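Local atomic coordinates of hydratase ChsH1 (Mycobacterium tuberculosis, PDB entry 4W78), a protein that catalyses, in complex with ChsH2, the hydration of a steroid enoyl-CoA, 3-oxo-4,17-pregnadiene-20-carboxyl-CoA, during breakdown of the cholesterol side chain. Residues 139-144 with 161-166; 30-35 with 60-65. All blocks are in the same frame, centred on the assembly; numbering follows the deposited sequence.

Interaction 1. Residues 139-144 with 161-166; sequences GWFINQ and RILKFK
Ile-142 N donates to Ile-162 O over 2.9 Å in a nearly straight bond, 169° at the hydrogen, and Phe-141 CA adds a longer C-H...O contact to the same oxygen. Ile-162 N returns a bond to Ile-142 O, and Trp-140 and Lys-164 form the next hydrogen-bonded pair of this antiparallel register. On the face that carries Phe-141, Leu-163 and Arg-161, the phenyl ring is held between two neighbours. Leu-163 CD1 sits over the centre of one face of the Phe-141 ring, a CH-pi contact of 3.9 Å to the centroid. Against the opposite face lies the guanidinium of Arg-161, stacked at 12° with NH2 over the ring, an off-centre cation-pi pair. The arginine gets there by a chain extended as far as NE: CG is anti to the backbone N (chi1 -175°), and CB, CG and CD run alongside Asn-143, whose OD1 is 3.5 Å from Arg-161 CG. A water accepts from both Asn-143 ND2 and Arg-161 NE, while Asn-104 holds Arg-161 NH1 and Asp-127 O takes Asn-143 ND2. On the other face, which packs against helix 85-94, Ile-142 CD1 rests on Lys-164 CG at 3.5 Å, and Asp-93 pairs with the lysine's ammonium. An antiparallel hairpin with one face packed on a helix is consistent with the hot dog fold of MaoC-like hydratases.

Interaction 2. Residues 30-35 with 60-65; sequences PMINNW and IVAPPA
The indole of Trp-35 meets the 60-65 segment along its six-membered ring, where Pro-63 and Ala-65 approach obliquely, and at its pyrrole edge, where a water lies in the ring plane. Pro-63 makes the broader touch: its CB is 3.7 Å from Trp-35 CZ3, and its CG reaches CZ3 and CE3 as the two side chains run past one another, head to tail. Farther round the ring, Ala-65 CB comes to 4.0 Å from Trp-35 CZ2. The water accepts from Trp-35 NE1 at 2.8 Å and donates to Ala-65 O at 2.9 Å, linking helix 29-39 to the short 3-10 segment at Ala-65 and probably helping to fix the indole's rotation. With CG anti to the backbone N (chi1 -169°), the indole swings off the helix toward the 60-65 segment.

One helical turn earlier, Ile-32 packs on the CD of Pro-63. Its CG2 is 4.0 Å from Pro-63 CD, while the extended CG1 branch carries Ile-32 CD1 onward to 3.8 Å from Ala-62 CA. The same methyl lies near Val-61 O, a buried carbonyl oxygen with no hydrogen-bonding partner in the model.

Gln-60 of the ChsH2 chain accepts a hydrogen bond from Ala-65 N and packs on Pro-63, and Asp-25 of another copy of ChsH1 receives Asn-33 ND2. This is apolar helix-to-loop packing beside the ChsH2 chain and a second ChsH1 copy, joining helix 29-39 to the segment leading into helix 67-70 of a MaoC-like, hot dog-family chain.

Followed from the N terminus, after helix 3-13 and the short strand 21-22, the chain enters helix 29-39, passes through helix 49-54 and comes back at 60-65, so interaction 2 closes a strand-free excursion of 24 residues, ten of them helical. Only after helices 67-70 and 85-94 and the strands 99-109 and 119-134 does interaction 1 open, closing the hairpin of strands 139-150 and 153-165. The two contacts therefore stand in series, neither nested nor crossed. The centres of interactions 1 and 2 are about 31 Å apart, on opposite sides of the chain's centre. Interaction 1 joins two neighbouring strands of the sheet, interaction 2 a helix to a loop beside partner subunits.

Interaction 1. Residues 139-144 with 161-166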
loop_
_atom_site.group_PDB
_atom_site.type_symbol
_atom_site.label_atom_id
_atom_site.label_comp_id
_atom_site.label_asym_id
_atom_site.label_seq_id
_atom_site.Cartn_x
_atom_site.Cartn_y
_atom_site.Cartn_z
ATOM N N GLY A 139 17.930 29.715 -0.400
ATOM C CA GLY A 139 16.582 29.240 -0.167
ATOM C C GLY A 139 15.817 29.942 0.937
ATOM O O GLY A 139 16.341 30.809 1.640
ATOM N N TRP A 140 14.557 29.554 1.077
ATOM C CA TRP A 140 13.695 30.058 2.139
ATOM C C TRP A 140 13.162 28.890 2.932
ATOM O O TRP A 140 12.783 27.873 2.357
ATOM C CB TRP A 140 12.503 30.796 1.540
ATOM C CG TRP A 140 12.832 32.131 0.972
ATOM C CD1 TRP A 140 13.554 32.389 -0.158
ATOM C CD2 TRP A 140 12.421 33.398 1.488
ATOM N NE1 TRP A 140 13.625 33.742 -0.373
ATOM C CE2 TRP A 140 12.937 34.386 0.623
ATOM C CE3 TRP A 140 11.662 33.795 2.594
ATOM C CZ2 TRP A 140 12.726 35.746 0.835
ATOM C CZ3 TRP A 140 11.454 35.150 2.804
ATOM C CH2 TRP A 140 11.987 36.108 1.928
ATOM N N PHE A 141 13.131 29.019 4.253
ATOM C CA PHE A 141 12.532 27.978 5.078
ATOM C C PHE A 141 11.082 28.317 5.361
ATOM O O PHE A 141 10.760 29.470 5.652
ATOM C CB PHE A 141 13.292 27.813 6.399
ATOM C CG PHE A 141 14.690 27.260 6.238
ATOM C CD1 PHE A 141 14.897 25.897 6.206
ATOM C CD2 PHE A 141 15.782 28.105 6.133
ATOM C CE1 PHE A 141 16.174 25.376 6.072
ATOM C CE2 PHE A 141 17.064 27.593 5.993
ATOM C CZ PHE A 141 17.254 26.225 5.963
ATOM N N ILE A 142 10.225 27.307 5.274
ATOM C CA ILE A 142 8.787 27.480 5.482
ATOM C C ILE A 142 8.321 26.495 6.548
ATOM O O ILE A 142 8.490 25.280 6.400
ATOM C CB ILE A 142 8.014 27.208 4.192
ATOM C CG1 ILE A 142 8.379 28.253 3.140
ATOM C CG2 ILE A 142 6.508 27.237 4.453
ATOM C CD1 ILE A 142 8.772 27.650 1.821
ATOM N N ASN A 143 7.763 27.025 7.634
ATOM C CA ASN A 143 7.175 26.222 8.698
ATOM C C ASN A 143 5.665 26.169 8.618
ATOM O O ASN A 143 5.014 27.151 8.210
ATOM C CB ASN A 143 7.559 26.796 10.059
ATOM C CG ASN A 143 9.045 26.692 10.329
ATOM O OD1 ASN A 143 9.509 25.716 10.910
ATOM N ND2 ASN A 143 9.796 27.687 9.887
ATOM N N GLN A 144 5.105 25.032 8.997
ATOM C CA GLN A 144 3.649 24.885 9.122
ATOM C C GLN A 144 3.306 24.269 10.462
ATOM O O GLN A 144 4.048 23.406 10.955
ATOM C CB GLN A 144 3.107 23.984 8.025
ATOM C CG GLN A 144 3.053 24.589 6.638
ATOM C CD GLN A 144 2.453 23.608 5.653
ATOM O OE1 GLN A 144 3.164 22.809 5.041
ATOM N NE2 GLN A 144 1.135 23.637 5.524
ATOM N N ARG A 161 8.801 21.555 8.695
ATOM C CA ARG A 161 9.644 22.582 8.097
ATOM C C ARG A 161 10.247 22.094 6.793
ATOM O O ARG A 161 10.805 20.995 6.724
ATOM C CB ARG A 161 10.745 22.996 9.064
ATOM C CG ARG A 161 11.635 24.139 8.616
ATOM C CD ARG A 161 12.648 24.381 9.749
ATOM N NE ARG A 161 13.605 25.455 9.514
ATOM C CZ ARG A 161 14.928 25.288 9.523
ATOM N NH1 ARG A 161 15.455 24.087 9.738
ATOM N NH2 ARG A 161 15.728 26.322 9.313
ATOM N N ILE A 162 10.122 22.916 5.758
ATOM C CA ILE A 162 10.727 22.604 4.475
ATOM C C ILE A 162 11.616 23.742 4.024
ATOM O O ILE A 162 11.516 24.873 4.520
ATOM C CB ILE A 162 9.670 22.339 3.377
ATOM C CG1 ILE A 162 8.897 23.621 3.052
ATOM C CG2 ILE A 162 8.731 21.224 3.795
ATOM C CD1 ILE A 162 7.958 23.508 1.834
ATOM N N LEU A 163 12.495 23.426 3.079
ATOM C CA LEU A 163 13.362 24.401 2.445
ATOM C C LEU A 163 13.048 24.430 0.956
ATOM O O LEU A 163 13.110 23.393 0.286
ATOM C CB LEU A 163 14.826 24.003 2.657
ATOM C CG LEU A 163 15.857 24.793 1.857
ATOM C CD1 LEU A 163 15.913 26.260 2.284
ATOM C CD2 LEU A 163 17.224 24.123 1.993
ATOM N N LYS A 164 12.671 25.596 0.446
ATOM C CA LYS A 164 12.558 25.797 -0.998
ATOM C C LYS A 164 13.816 26.504 -1.460
ATOM O O LYS A 164 14.160 27.572 -0.951
ATOM C CB LYS A 164 11.339 26.656 -1.339
ATOM C CG LYS A 164 10.011 25.991 -1.038
ATOM C CD LYS A 164 9.676 24.957 -2.091
ATOM C CE LYS A 164 9.321 25.627 -3.407
ATOM N NZ LYS A 164 9.486 24.669 -4.538
ATOM N N PHE A 165 14.513 25.922 -2.432
ATOM C CA PHE A 165 15.837 26.414 -2.771
ATOM C C PHE A 165 16.040 26.504 -4.276
ATOM O O PHE A 165 15.322 25.861 -5.045
ATOM C CB PHE A 165 16.920 25.517 -2.135
ATOM C CG PHE A 165 16.901 24.088 -2.625
ATOM C CD1 PHE A 165 16.111 23.133 -2.010
ATOM C CD2 PHE A 165 17.694 23.700 -3.699
ATOM C CE1 PHE A 165 16.096 21.824 -2.459
ATOM C CE2 PHE A 165 17.679 22.396 -4.152
ATOM C CZ PHE A 165 16.890 21.457 -3.536
ATOM N N LYS A 166 17.022 27.306 -4.672
ATOM C CA LYS A 166 17.462 27.395 -6.057
ATOM C C LYS A 166 18.478 26.292 -6.320
ATOM O O LYS A 166 19.534 26.258 -5.689
ATOM C CB LYS A 166 18.117 28.751 -6.319
ATOM C CG LYS A 166 17.148 29.903 -6.531
ATOM C CD LYS A 166 17.903 31.191 -6.799
ATOM C CE LYS A 166 17.020 32.224 -7.475
ATOM N NZ LYS A 166 15.783 32.459 -6.692
HETATM O O HOH W 1 12.887 28.439 10.156
#

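Interaction 2. Residues 30-35 with 60-65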
loop_
_atom_site.group_PDB
_atom_site.type_symbol
_atom_site.label_atom_id
_atom_site.label_comp_id
_atom_site.label_asym_id
_atom_site.label_seq_id
_atom_site.Cartn_x
_atom_site.Cartn_y
_atom_site.Cartn_z
ATOM N N PRO A 30 -7.527 -2.689 9.576
ATOM C CA PRO A 30 -6.829 -3.146 8.367
ATOM C C PRO A 30 -5.626 -2.278 8.022
ATOM O O PRO A 30 -4.566 -2.822 7.682
ATOM C CB PRO A 30 -7.918 -3.078 7.278
ATOM C CG PRO A 30 -9.191 -3.338 8.056
ATOM C CD PRO A 30 -8.984 -2.561 9.343
ATOM N N MET A 31 -5.762 -0.964 8.149
ATOM C CA MET A 31 -4.622 -0.083 7.882
ATOM C C MET A 31 -3.552 -0.113 8.975
ATOM O O MET A 31 -2.380 -0.008 8.661
ATOM C CB MET A 31 -5.095 1.338 7.610
ATOM C CG MET A 31 -5.784 1.434 6.288
ATOM S SD MET A 31 -6.425 3.060 5.891
ATOM C CE MET A 31 -5.002 4.096 6.241
ATOM N N ILE A 32 -3.937 -0.287 10.235
ATOM C CA ILE A 32 -2.968 -0.518 11.290
ATOM C C ILE A 32 -2.182 -1.783 10.965
ATOM O O ILE A 32 -0.945 -1.797 11.084
ATOM C CB ILE A 32 -3.646 -0.675 12.660
ATOM C CG1 ILE A 32 -4.277 0.662 13.091
ATOM C CG2 ILE A 32 -2.640 -1.185 13.707
ATOM C CD1 ILE A 32 -5.116 0.537 14.347
ATOM N N ASN A 33 -2.895 -2.831 10.550
ATOM C CA ASN A 33 -2.240 -4.091 10.195
ATOM C C ASN A 33 -1.221 -3.907 9.080
ATOM O O ASN A 33 -0.104 -4.414 9.177
ATOM C CB ASN A 33 -3.261 -5.162 9.797
ATOM C CG ASN A 33 -4.042 -5.721 10.994
ATOM O OD1 ASN A 33 -3.626 -5.580 12.139
ATOM N ND2 ASN A 33 -5.158 -6.388 10.722
ATOM N N ASN A 34 -1.598 -3.189 8.024
ATOM C CA ASN A 34 -0.685 -2.989 6.908
ATOM C C ASN A 34 0.573 -2.275 7.384
ATOM O O ASN A 34 1.686 -2.595 6.956
ATOM C CB ASN A 34 -1.350 -2.178 5.791
ATOM C CG ASN A 34 -2.424 -2.964 5.033
ATOM O OD1 ASN A 34 -2.478 -4.189 5.086
ATOM N ND2 ASN A 34 -3.264 -2.243 4.306
ATOM N N TRP A 35 0.379 -1.296 8.260
ATOM C CA TRP A 35 1.465 -0.450 8.746
ATOM C C TRP A 35 2.395 -1.206 9.691
ATOM O O TRP A 35 3.614 -1.217 9.474
ATOM C CB TRP A 35 0.866 0.800 9.397
ATOM C CG TRP A 35 1.804 1.928 9.729
ATOM C CD1 TRP A 35 2.017 3.058 9.002
ATOM C CD2 TRP A 35 2.598 2.054 10.915
ATOM N NE1 TRP A 35 2.912 3.888 9.660
ATOM C CE2 TRP A 35 3.280 3.288 10.834
ATOM C CE3 TRP A 35 2.778 1.253 12.044
ATOM C CZ2 TRP A 35 4.141 3.730 11.830
ATOM C CZ3 TRP A 35 3.664 1.689 13.039
ATOM C CH2 TRP A 35 4.333 2.910 12.915
ATOM N N ILE A 60 -7.531 -2.059 21.607
ATOM C CA ILE A 60 -6.461 -1.844 20.634
ATOM C C ILE A 60 -6.354 -0.360 20.314
ATOM O O ILE A 60 -7.367 0.318 20.163
ATOM C CB ILE A 60 -6.719 -2.630 19.325
ATOM C CG1 ILE A 60 -6.398 -4.115 19.532
ATOM C CG2 ILE A 60 -5.883 -2.072 18.172
ATOM C CD1 ILE A 60 -6.924 -5.018 18.420
ATOM N N VAL A 61 -5.128 0.153 20.246
ATOM C CA VAL A 61 -4.921 1.543 19.877
ATOM C C VAL A 61 -4.099 1.635 18.595
ATOM O O VAL A 61 -3.379 0.700 18.232
ATOM C CB VAL A 61 -4.216 2.338 21.003
ATOM C CG1 VAL A 61 -5.180 2.620 22.145
ATOM C CG2 VAL A 61 -2.982 1.588 21.510
ATOM N N ALA A 62 -4.220 2.759 17.893
ATOM C CA ALA A 62 -3.388 3.007 16.727
ATOM C C ALA A 62 -1.979 3.433 17.145
ATOM O O ALA A 62 -1.809 4.140 18.127
ATOM C CB ALA A 62 -4.027 4.104 15.858
ATOM N N PRO A 63 -0.964 3.043 16.370
ATOM C CA PRO A 63 0.371 3.605 16.625
ATOM C C PRO A 63 0.336 5.129 16.509
ATOM O O PRO A 63 -0.223 5.651 15.551
ATOM C CB PRO A 63 1.229 3.017 15.495
ATOM C CG PRO A 63 0.476 1.812 15.006
ATOM C CD PRO A 63 -0.983 2.091 15.244
ATOM N N PRO A 64 0.921 5.849 17.482
ATOM C CA PRO A 64 0.884 7.316 17.417
ATOM C C PRO A 64 1.461 7.842 16.108
ATOM O O PRO A 64 0.908 8.782 15.520
ATOM C CB PRO A 64 1.757 7.733 18.598
ATOM C CG PRO A 64 1.539 6.618 19.594
ATOM C CD PRO A 64 1.445 5.359 18.772
ATOM N N ALA A 65 2.534 7.206 15.640
ATOM C CA ALA A 65 3.224 7.632 14.421
ATOM C C ALA A 65 2.402 7.439 13.145
ATOM O O ALA A 65 2.837 7.845 12.076
ATOM C CB ALA A 65 4.567 6.913 14.289
HETATM O O HOH W 2 3.992 6.513 9.797
#